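Local coordinates for putative carboxynorspermidine decarboxylase protein (Sinorhizobium meliloti, PDB 3MT1) that probably catalyses the pyridoxal 5'-phosphate-dependent decarboxylation of carboxynorspermidine and carboxyspermidine, yielding norspermidine and spermidine in polyamine biosynthesis, at residues V90-I101 with K110-R119; N157-K168 with V191-H201. One frame throughout, in Å; residues are numbered along the deposited sequence.

Interaction 1: V90-I101 with K110-R119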
loop_
_atom_site.group_PDB
_atom_site.type_symbol
_atom_site.label_atom_id
_atom_site.label_comp_id
_atom_site.label_asym_id
_atom_site.label_seq_id
_atom_site.Cartn_x
_atom_site.Cartn_y
_atom_site.Cartn_z
ATOM N N VAL B 90 16.723 -20.602 7.466
ATOM C CA VAL B 90 17.603 -21.698 7.059
ATOM C C VAL B 90 16.875 -23.034 6.972
ATOM O O VAL B 90 17.105 -23.813 6.055
ATOM C CB VAL B 90 18.880 -21.815 7.943
ATOM C CG1 VAL B 90 19.588 -23.185 7.728
ATOM C CG2 VAL B 90 19.839 -20.670 7.614
ATOM N N SER B 91 15.977 -23.293 7.904
ATOM C CA SER B 91 15.251 -24.543 7.879
ATOM C C SER B 91 14.232 -24.664 6.752
ATOM O O SER B 91 13.828 -25.748 6.456
ATOM C CB SER B 91 14.564 -24.788 9.206
ATOM O OG SER B 91 13.561 -23.835 9.375
ATOM N N HIS B 92 13.820 -23.575 6.119
ATOM C CA HIS B 92 12.873 -23.670 4.982
ATOM C C HIS B 92 13.619 -23.674 3.652
ATOM O O HIS B 92 13.119 -24.214 2.684
ATOM C CB HIS B 92 11.839 -22.515 4.936
ATOM C CG HIS B 92 10.845 -22.510 6.061
ATOM N ND1 HIS B 92 9.911 -23.505 6.241
ATOM C CD2 HIS B 92 10.613 -21.602 7.040
ATOM C CE1 HIS B 92 9.170 -23.228 7.304
ATOM N NE2 HIS B 92 9.576 -22.077 7.806
ATOM N N ALA B 93 14.804 -23.076 3.615
ATOM C CA ALA B 93 15.496 -22.815 2.356
ATOM C C ALA B 93 16.441 -23.942 1.946
ATOM O O ALA B 93 17.026 -24.597 2.799
ATOM C CB ALA B 93 16.266 -21.497 2.445
ATOM N N ASP B 94 16.600 -24.151 0.642
ATOM C CA ASP B 94 17.654 -25.015 0.097
ATOM C C ASP B 94 18.900 -24.229 -0.251
ATOM O O ASP B 94 20.010 -24.727 -0.185
ATOM C CB ASP B 94 17.141 -25.702 -1.153
ATOM C CG ASP B 94 16.032 -26.667 -0.843
ATOM O OD1 ASP B 94 16.245 -27.521 0.042
ATOM O OD2 ASP B 94 14.949 -26.566 -1.456
ATOM N N LYS B 95 18.701 -22.986 -0.633
ATOM C CA LYS B 95 19.782 -22.082 -0.871
ATOM C C LYS B 95 19.455 -20.809 -0.122
ATOM O O LYS B 95 18.266 -20.458 0.076
ATOM C CB LYS B 95 19.965 -21.864 -2.375
ATOM C CG LYS B 95 20.500 -23.138 -3.046
ATOM C CD LYS B 95 20.915 -22.934 -4.488
ATOM C CE LYS B 95 21.334 -24.225 -5.200
ATOM N NZ LYS B 95 20.171 -25.170 -5.298
ATOM N N ILE B 96 20.511 -20.143 0.344
ATOM C CA ILE B 96 20.370 -18.868 1.038
ATOM C C ILE B 96 21.377 -17.934 0.415
ATOM O O ILE B 96 22.477 -18.350 0.068
ATOM C CB ILE B 96 20.569 -19.002 2.575
ATOM C CG1 ILE B 96 20.135 -17.703 3.280
ATOM C CG2 ILE B 96 21.986 -19.369 2.920
ATOM C CD1 ILE B 96 20.078 -17.815 4.799
ATOM N N ILE B 97 20.977 -16.687 0.227
ATOM C CA ILE B 97 21.822 -15.701 -0.398
ATOM C C ILE B 97 21.947 -14.481 0.487
ATOM O O ILE B 97 20.971 -14.028 1.118
ATOM C CB ILE B 97 21.284 -15.325 -1.763
ATOM C CG1 ILE B 97 21.373 -16.560 -2.658
ATOM C CG2 ILE B 97 22.050 -14.130 -2.363
ATOM C CD1 ILE B 97 20.100 -16.870 -3.384
ATOM N N PHE B 98 23.181 -13.985 0.564
ATOM C CA PHE B 98 23.487 -12.853 1.410
ATOM C C PHE B 98 23.884 -11.711 0.556
ATOM O O PHE B 98 24.495 -11.897 -0.507
ATOM C CB PHE B 98 24.590 -13.158 2.399
ATOM C CG PHE B 98 24.335 -14.380 3.215
ATOM C CD1 PHE B 98 23.571 -14.307 4.369
ATOM C CD2 PHE B 98 24.856 -15.622 2.820
ATOM C CE1 PHE B 98 23.328 -15.448 5.128
ATOM C CE2 PHE B 98 24.626 -16.747 3.562
ATOM C CZ PHE B 98 23.852 -16.661 4.723
ATOM N N ASN B 99 23.528 -10.527 1.050
ATOM C CA ASN B 99 23.706 -9.272 0.347
ATOM C C ASN B 99 25.149 -8.773 0.365
ATOM O O ASN B 99 25.563 -8.008 -0.503
ATOM C CB ASN B 99 22.774 -8.218 0.947
ATOM C CG ASN B 99 22.586 -7.022 0.037
ATOM O OD1 ASN B 99 22.031 -7.153 -1.055
ATOM N ND2 ASN B 99 23.047 -5.848 0.480
ATOM N N SER B 100 25.911 -9.217 1.351
ATOM C CA SER B 100 27.208 -8.620 1.635
ATOM C C SER B 100 28.058 -9.644 2.348
ATOM O O SER B 100 27.528 -10.604 2.924
ATOM C CB SER B 100 27.031 -7.391 2.528
ATOM O OG SER B 100 26.574 -7.799 3.809
ATOM N N ILE B 101 29.373 -9.428 2.310
ATOM C CA ILE B 101 30.348 -10.305 2.961
ATOM C C ILE B 101 30.044 -10.399 4.448
ATOM O O ILE B 101 29.968 -11.490 5.017
ATOM C CB ILE B 101 31.794 -9.820 2.691
ATOM C CG1 ILE B 101 32.274 -10.409 1.369
ATOM C CG2 ILE B 101 32.756 -10.230 3.828
ATOM C CD1 ILE B 101 33.089 -9.452 0.501
ATOM N N LYS B 110 25.116 -20.514 11.057
ATOM C CA LYS B 110 23.720 -20.932 11.045
ATOM C C LYS B 110 23.261 -21.546 9.706
ATOM O O LYS B 110 22.426 -22.463 9.693
ATOM C CB LYS B 110 22.842 -19.761 11.457
ATOM C CG LYS B 110 22.740 -19.638 12.946
ATOM C CD LYS B 110 22.532 -18.195 13.367
ATOM C CE LYS B 110 21.996 -18.079 14.809
ATOM N NZ LYS B 110 22.537 -19.162 15.679
ATOM N N ALA B 111 23.843 -21.068 8.605
ATOM C CA ALA B 111 23.481 -21.530 7.267
ATOM C C ALA B 111 24.349 -22.715 6.812
ATOM O O ALA B 111 24.340 -23.093 5.635
ATOM C CB ALA B 111 23.571 -20.361 6.271
ATOM N N ALA B 112 25.097 -23.295 7.750
ATOM C CA ALA B 112 26.090 -24.319 7.437
ATOM C C ALA B 112 25.528 -25.543 6.710
ATOM O O ALA B 112 26.233 -26.163 5.933
ATOM C CB ALA B 112 26.825 -24.748 8.698
ATOM N N GLY B 113 24.273 -25.900 6.961
ATOM C CA GLY B 113 23.741 -27.136 6.392
ATOM C C GLY B 113 23.278 -27.069 4.948
ATOM O O GLY B 113 23.015 -28.087 4.334
ATOM N N ILE B 114 23.155 -25.866 4.408
ATOM C CA ILE B 114 22.623 -25.675 3.080
ATOM C C ILE B 114 23.621 -24.891 2.257
ATOM O O ILE B 114 24.591 -24.352 2.813
ATOM C CB ILE B 114 21.247 -24.942 3.106
ATOM C CG1 ILE B 114 21.344 -23.631 3.898
ATOM C CG2 ILE B 114 20.128 -25.877 3.656
ATOM C CD1 ILE B 114 20.154 -22.732 3.755
ATOM N N ALA B 115 23.379 -24.843 0.946
ATOM C CA ALA B 115 24.211 -24.112 -0.018
ATOM C C ALA B 115 24.113 -22.587 0.204
ATOM O O ALA B 115 23.018 -22.054 0.354
ATOM C CB ALA B 115 23.804 -24.475 -1.461
ATOM N N ARG B 116 25.254 -21.901 0.239
ATOM C CA ARG B 116 25.277 -20.485 0.511
ATOM C C ARG B 116 25.729 -19.749 -0.733
ATOM O O ARG B 116 26.593 -20.233 -1.482
ATOM C CB ARG B 116 26.184 -20.183 1.714
ATOM C CG ARG B 116 25.640 -20.746 3.063
ATOM C CD ARG B 116 26.689 -20.824 4.183
ATOM N NE ARG B 116 27.949 -21.436 3.742
ATOM C CZ ARG B 116 28.169 -22.744 3.607
ATOM N NH1 ARG B 116 27.219 -23.644 3.874
ATOM N NH2 ARG B 116 29.350 -23.160 3.193
ATOM N N GLY B 117 25.126 -18.585 -0.953
ATOM C CA GLY B 117 25.407 -17.738 -2.103
ATOM C C GLY B 117 25.650 -16.307 -1.691
ATOM O O GLY B 117 25.416 -15.921 -0.547
ATOM N N LEU B 118 26.144 -15.502 -2.622
ATOM C CA LEU B 118 26.467 -14.118 -2.328
ATOM C C LEU B 118 25.961 -13.308 -3.500
ATOM O O LEU B 118 26.120 -13.717 -4.640
ATOM C CB LEU B 118 27.993 -13.959 -2.156
ATOM C CG LEU B 118 28.540 -12.566 -1.793
ATOM C CD1 LEU B 118 28.441 -12.293 -0.288
ATOM C CD2 LEU B 118 29.975 -12.358 -2.263
ATOM N N ARG B 119 25.335 -12.170 -3.235
ATOM C CA ARG B 119 24.925 -11.297 -4.328
ATOM C C ARG B 119 26.081 -10.467 -4.859
ATOM O O ARG B 119 26.862 -9.886 -4.099
ATOM C CB ARG B 119 23.814 -10.356 -3.897
ATOM C CG ARG B 119 23.191 -9.651 -5.064
ATOM C CD ARG B 119 22.139 -8.689 -4.643
ATOM N NE ARG B 119 21.504 -8.085 -5.811
ATOM C CZ ARG B 119 20.335 -7.454 -5.786
ATOM N NH1 ARG B 119 19.655 -7.348 -4.641
ATOM N NH2 ARG B 119 19.844 -6.942 -6.910
#

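Interaction 2: N157-K168 with V191-H201. With SO4 (sulfate ion), chain D.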
loop_
_atom_site.group_PDB
_atom_site.type_symbol
_atom_site.label_atom_id
_atom_site.label_comp_id
_atom_site.label_asym_id
_atom_site.label_seq_id
_atom_site.Cartn_x
_atom_site.Cartn_y
_atom_site.Cartn_z
ATOM N N ASN B 157 29.354 -20.925 -2.708
ATOM C CA ASN B 157 29.076 -22.021 -3.605
ATOM C C ASN B 157 28.345 -21.471 -4.860
ATOM O O ASN B 157 28.209 -22.157 -5.879
ATOM C CB ASN B 157 28.197 -22.978 -2.803
ATOM C CG ASN B 157 27.576 -24.048 -3.618
ATOM O OD1 ASN B 157 26.365 -24.152 -3.654
ATOM N ND2 ASN B 157 28.383 -24.904 -4.217
ATOM N N GLY B 158 27.897 -20.216 -4.759
ATOM C CA GLY B 158 27.017 -19.630 -5.745
ATOM C C GLY B 158 26.963 -18.120 -5.703
ATOM O O GLY B 158 27.309 -17.494 -4.700
ATOM N N PHE B 159 26.536 -17.534 -6.813
ATOM C CA PHE B 159 26.331 -16.097 -6.865
ATOM C C PHE B 159 24.933 -15.784 -7.323
ATOM O O PHE B 159 24.315 -16.547 -8.076
ATOM C CB PHE B 159 27.300 -15.426 -7.829
ATOM C CG PHE B 159 28.738 -15.551 -7.442
ATOM C CD1 PHE B 159 29.170 -15.171 -6.179
ATOM C CD2 PHE B 159 29.663 -16.015 -8.351
ATOM C CE1 PHE B 159 30.499 -15.275 -5.825
ATOM C CE2 PHE B 159 31.008 -16.115 -8.008
ATOM C CZ PHE B 159 31.428 -15.751 -6.747
HETATM N N MSE B 160 24.439 -14.648 -6.847
HETATM C CA MSE B 160 23.214 -14.073 -7.355
HETATM C C MSE B 160 23.573 -12.761 -8.041
HETATM O O MSE B 160 24.398 -12.014 -7.528
HETATM C CB MSE B 160 22.217 -13.844 -6.232
HETATM C CG MSE B 160 20.891 -13.348 -6.749
HETATM SE SE MSE B 160 20.102 -11.990 -5.606
HETATM C CE MSE B 160 18.997 -13.169 -4.556
ATOM N N ILE B 161 22.969 -12.518 -9.205
ATOM C CA ILE B 161 23.132 -11.267 -9.955
ATOM C C ILE B 161 21.787 -10.902 -10.544
ATOM O O ILE B 161 21.214 -11.675 -11.294
ATOM C CB ILE B 161 24.149 -11.406 -11.130
ATOM C CG1 ILE B 161 25.589 -11.387 -10.628
ATOM C CG2 ILE B 161 23.979 -10.295 -12.142
ATOM C CD1 ILE B 161 26.130 -12.777 -10.343
ATOM N N HIS B 162 21.265 -9.741 -10.197
ATOM C CA HIS B 162 19.959 -9.342 -10.681
ATOM C C HIS B 162 20.064 -7.879 -11.106
ATOM O O HIS B 162 19.923 -6.945 -10.299
ATOM C CB HIS B 162 18.889 -9.598 -9.607
ATOM C CG HIS B 162 17.521 -9.093 -9.964
ATOM N ND1 HIS B 162 16.583 -9.867 -10.611
ATOM C CD2 HIS B 162 16.925 -7.896 -9.739
ATOM C CE1 HIS B 162 15.475 -9.168 -10.780
ATOM N NE2 HIS B 162 15.655 -7.968 -10.260
ATOM N N ASN B 163 20.377 -7.699 -12.389
ATOM C CA ASN B 163 20.471 -6.375 -12.998
ATOM C C ASN B 163 19.260 -5.995 -13.856
ATOM O O ASN B 163 18.784 -4.850 -13.791
ATOM C CB ASN B 163 21.759 -6.238 -13.810
ATOM C CG ASN B 163 22.037 -7.456 -14.651
ATOM O OD1 ASN B 163 21.546 -8.542 -14.353
ATOM N ND2 ASN B 163 22.841 -7.291 -15.707
ATOM N N ASN B 164 18.757 -6.934 -14.652
ATOM C CA ASN B 164 17.682 -6.621 -15.597
ATOM C C ASN B 164 16.417 -6.131 -14.924
ATOM O O ASN B 164 16.173 -6.432 -13.756
ATOM C CB ASN B 164 17.392 -7.814 -16.495
ATOM C CG ASN B 164 18.631 -8.319 -17.165
ATOM O OD1 ASN B 164 18.941 -7.931 -18.292
ATOM N ND2 ASN B 164 19.385 -9.153 -16.459
ATOM N N CYS B 165 15.615 -5.367 -15.654
ATOM C CA CYS B 165 14.449 -4.800 -15.038
ATOM C C CYS B 165 13.146 -4.993 -15.800
ATOM O O CYS B 165 12.303 -5.767 -15.395
ATOM C CB CYS B 165 14.693 -3.344 -14.696
ATOM S SG CYS B 165 13.456 -2.776 -13.512
ATOM N N GLU B 166 12.945 -4.291 -16.893
ATOM C CA GLU B 166 11.729 -4.536 -17.648
ATOM C C GLU B 166 12.175 -5.143 -18.956
ATOM O O GLU B 166 11.493 -5.008 -19.964
ATOM C CB GLU B 166 10.968 -3.225 -17.896
ATOM C CG GLU B 166 11.676 -2.207 -18.879
ATOM C CD GLU B 166 11.508 -0.721 -18.467
ATOM O OE1 GLU B 166 11.758 0.185 -19.310
ATOM O OE2 GLU B 166 11.143 -0.469 -17.301
ATOM N N ASN B 167 13.323 -5.817 -18.922
ATOM C CA ASN B 167 14.080 -6.148 -20.108
ATOM C C ASN B 167 13.365 -7.051 -21.096
ATOM O O ASN B 167 13.307 -8.274 -20.937
ATOM C CB ASN B 167 15.444 -6.704 -19.734
ATOM C CG ASN B 167 16.416 -6.645 -20.870
ATOM O OD1 ASN B 167 16.048 -6.390 -22.022
ATOM N ND2 ASN B 167 17.678 -6.869 -20.557
ATOM N N LYS B 168 12.866 -6.406 -22.139
ATOM C CA LYS B 168 11.942 -6.969 -23.096
ATOM C C LYS B 168 12.681 -7.269 -24.401
ATOM O O LYS B 168 12.084 -7.745 -25.369
ATOM C CB LYS B 168 10.824 -5.933 -23.309
ATOM C CG LYS B 168 9.533 -6.386 -24.020
ATOM C CD LYS B 168 8.400 -5.362 -23.813
ATOM C CE LYS B 168 7.762 -5.559 -22.438
ATOM N NZ LYS B 168 6.533 -4.721 -22.251
ATOM N N VAL B 191 32.518 -21.461 -8.849
ATOM C CA VAL B 191 31.375 -21.864 -8.035
ATOM C C VAL B 191 30.530 -22.819 -8.835
ATOM O O VAL B 191 30.839 -23.092 -9.990
ATOM C CB VAL B 191 30.515 -20.673 -7.563
ATOM C CG1 VAL B 191 31.321 -19.761 -6.679
ATOM C CG2 VAL B 191 29.954 -19.906 -8.731
ATOM N N ASP B 192 29.460 -23.339 -8.247
ATOM C CA ASP B 192 28.695 -24.288 -9.013
ATOM C C ASP B 192 27.248 -23.928 -9.301
ATOM O O ASP B 192 26.549 -24.711 -9.921
ATOM C CB ASP B 192 28.894 -25.726 -8.505
ATOM C CG ASP B 192 28.470 -25.894 -7.103
ATOM O OD1 ASP B 192 27.497 -25.212 -6.762
ATOM O OD2 ASP B 192 29.099 -26.676 -6.352
ATOM N N TRP B 193 26.816 -22.719 -8.928
ATOM C CA TRP B 193 25.517 -22.207 -9.402
ATOM C C TRP B 193 25.441 -20.695 -9.425
ATOM O O TRP B 193 26.098 -20.018 -8.641
ATOM C CB TRP B 193 24.335 -22.776 -8.613
ATOM C CG TRP B 193 24.368 -22.469 -7.154
ATOM C CD1 TRP B 193 24.875 -23.261 -6.182
ATOM C CD2 TRP B 193 23.879 -21.277 -6.488
ATOM N NE1 TRP B 193 24.723 -22.654 -4.944
ATOM C CE2 TRP B 193 24.130 -21.438 -5.106
ATOM C CE3 TRP B 193 23.267 -20.096 -6.930
ATOM C CZ2 TRP B 193 23.798 -20.477 -4.157
ATOM C CZ3 TRP B 193 22.932 -19.126 -5.977
ATOM C CH2 TRP B 193 23.198 -19.332 -4.600
ATOM N N VAL B 194 24.605 -20.184 -10.324
ATOM C CA VAL B 194 24.394 -18.747 -10.520
ATOM C C VAL B 194 22.925 -18.470 -10.743
ATOM O O VAL B 194 22.254 -19.195 -11.479
ATOM C CB VAL B 194 25.129 -18.220 -11.770
ATOM C CG1 VAL B 194 24.808 -16.750 -11.988
ATOM C CG2 VAL B 194 26.618 -18.376 -11.612
ATOM N N SER B 195 22.425 -17.423 -10.109
ATOM C CA SER B 195 21.076 -16.989 -10.355
ATOM C C SER B 195 21.136 -15.683 -11.097
ATOM O O SER B 195 21.741 -14.692 -10.620
ATOM C CB SER B 195 20.318 -16.781 -9.058
ATOM O OG SER B 195 19.421 -15.681 -9.223
ATOM N N LEU B 196 20.504 -15.666 -12.259
ATOM C CA LEU B 196 20.528 -14.468 -13.062
ATOM C C LEU B 196 19.385 -13.511 -12.763
ATOM O O LEU B 196 19.242 -12.528 -13.463
ATOM C CB LEU B 196 20.578 -14.814 -14.545
ATOM C CG LEU B 196 21.884 -15.479 -14.956
ATOM C CD1 LEU B 196 21.781 -15.996 -16.406
ATOM C CD2 LEU B 196 23.058 -14.515 -14.738
ATOM N N GLY B 197 18.594 -13.789 -11.725
ATOM C CA GLY B 197 17.473 -12.924 -11.347
ATOM C C GLY B 197 16.291 -12.865 -12.305
ATOM O O GLY B 197 16.060 -13.783 -13.093
ATOM N N GLY B 198 15.539 -11.775 -12.228
ATOM C CA GLY B 198 14.333 -11.600 -12.991
ATOM C C GLY B 198 14.447 -10.382 -13.877
ATOM O O GLY B 198 15.535 -10.014 -14.330
ATOM N N GLY B 199 13.317 -9.748 -14.131
ATOM C CA GLY B 199 13.295 -8.566 -14.965
ATOM C C GLY B 199 13.476 -8.876 -16.430
ATOM O O GLY B 199 13.575 -7.949 -17.234
ATOM N N ILE B 200 13.530 -10.164 -16.785
ATOM C CA ILE B 200 13.747 -10.576 -18.193
ATOM C C ILE B 200 12.450 -11.101 -18.794
ATOM O O ILE B 200 11.968 -12.165 -18.378
ATOM C CB ILE B 200 14.864 -11.714 -18.366
ATOM C CG1 ILE B 200 16.084 -11.493 -17.462
ATOM C CG2 ILE B 200 15.296 -11.861 -19.861
ATOM C CD1 ILE B 200 16.887 -12.786 -17.193
ATOM N N HIS B 201 11.923 -10.402 -19.793
ATOM C CA HIS B 201 10.572 -10.692 -20.302
ATOM C C HIS B 201 10.562 -11.714 -21.429
ATOM O O HIS B 201 10.127 -11.412 -22.557
ATOM C CB HIS B 201 9.865 -9.391 -20.716
ATOM C CG HIS B 201 8.402 -9.376 -20.405
ATOM N ND1 HIS B 201 7.432 -9.627 -21.357
ATOM C CD2 HIS B 201 7.741 -9.160 -19.241
ATOM C CE1 HIS B 201 6.238 -9.544 -20.797
ATOM N NE2 HIS B 201 6.399 -9.268 -19.510
HETATM S S SO4 D . 10.542 -9.265 -11.910
HETATM O O1 SO4 D . 11.012 -8.038 -12.537
HETATM O O2 SO4 D . 9.116 -9.195 -11.641
HETATM O O3 SO4 D . 10.810 -10.319 -12.894
HETATM O O4 SO4 D . 11.286 -9.558 -10.677
#

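Interaction 1: V90-I101 with K110-R119
Ile114 packs its CD1 methyl among Val90, Ala93 and Ile96. With CG1 set between its own backbone N and carbonyl carbon (chi1 53°), CD1 lies 4.0 Å from Val90 CG1 on the end of helix 83-92, and the same CD1 also touches Ile96 CG2 at 3.9 Å. Its other branch, CG2, packs on the carbonyl oxygen of Ala93. The same Ile96 CG2 rests against Ala111 CB at 3.8 Å, in the turn from Ala111 to Ile114.

Phe98 comes next on this face. Its CG stands beside the backbone N (chi1 -53°), which lays the ring back along the strand, rim first: CZ approaches Ala111 CB at 4.0 Å, while CD2 sits 3.4 Å from Gly117 O and Arg116 CG lies off the edge at CE2. Leu104 and Phe107 of helix 101-107 also pack against Phe98, so this is the outer face of the barrel. The aliphatic part of Arg116 runs beside the ring before bending at chi3, and its NE bonds Arg155 O.

Underneath, parallel strands 95-98 and 115-119 exchange backbone bonds, among them Gly117 N to Ile96 O at 2.8 Å and Arg119 N to Phe98 O at 2.9 Å. Phe98 N reaches Gly117 O at 3.2 Å from 45° above the carbonyl plane. On the inner face Lys95 CG touches Ala115 CB, and its NZ goes on to a salt bridge with Glu73. Asn99 and Arg119 lie side by side, both bonded to Tyr77 OH.

The chemistry is thus divided: Ile96, Ala111 and Ile114 cluster and the Phe98 ring packs on helix 101-107, with the charged end of Arg116 turned away to Arg155 O, whereas the polar ends of Lys95, Asn99 and Arg119 find partners on strand 73-77, in Glu73 and Tyr77.

Interaction 2: N157-K168 with V191-H201
Trp193 lies with one ring face over Gly158, whose CA sits 3.5 Å from the centroid of the six-membered ring in a CH-pi contact. Its CG is placed between the backbone N and the carbonyl carbon (chi1 60°), which folds the indole back over strand 158-160. Lys95 adds a cation-pi contact to the indole. Phe159 points to the other face of the sheet, and its CE2 meets Val191 CG1 at 3.9 Å.

Among side-chain hydrogen bonds, Trp193 NE1 gives to Asn157 OD1 at 2.6 Å, arriving 51° out of the amide's carbonyl plane. With Trp193 cut back to an alanine, Asn157 OD1 is likely to lose this donor and the CA of Gly158 its aromatic cover. Further on, Gly198 N points at His162 ND1 in the imidazole plane, 2.7 Å away and nearly straight at 170°.

Backbone bonds join the parallel strands from Phe159 to Ile161. Beyond a loop, a separate bridge brings His201 N to Asn167 O at 2.8 Å.

Ser195 OG, bonded to Glu230, accepts from Gly197 N in an ST turn that leads into the glycines. Gly199 N then binds sulfate O3 at 2.9 Å, and Gly232 N, Glu233 N and Tyr324 OH also bond the anion. Bare amides at a barrel mouth, with no side chain at Gly198 to block the approach, are consistent with the cofactor-phosphate site of this decarboxylase family, the sulfate probably standing in for the phosphate.

Overall arrangement
Following the chain, interaction 1 closes first: strand 95-98 runs out, helix 101-107 returns, and strand 115-119 lies down beside it. Interaction 2 opens only afterwards and closes a longer loop, spanning helix 170-190, when strand 193-195 comes alongside 158-160. The two are therefore in series, neither nested nor crossed, and each is a beta-alpha-beta unit of the same eight-stranded parallel barrel. They join directly because strands 115-119 and 158-160 are neighbours: Leu118 O and Met160 N lie 2.9 Å apart, probably hydrogen-bonded. Together they make four consecutive staves of the barrel wall, with segment 191-201 carrying on to the sulfate site.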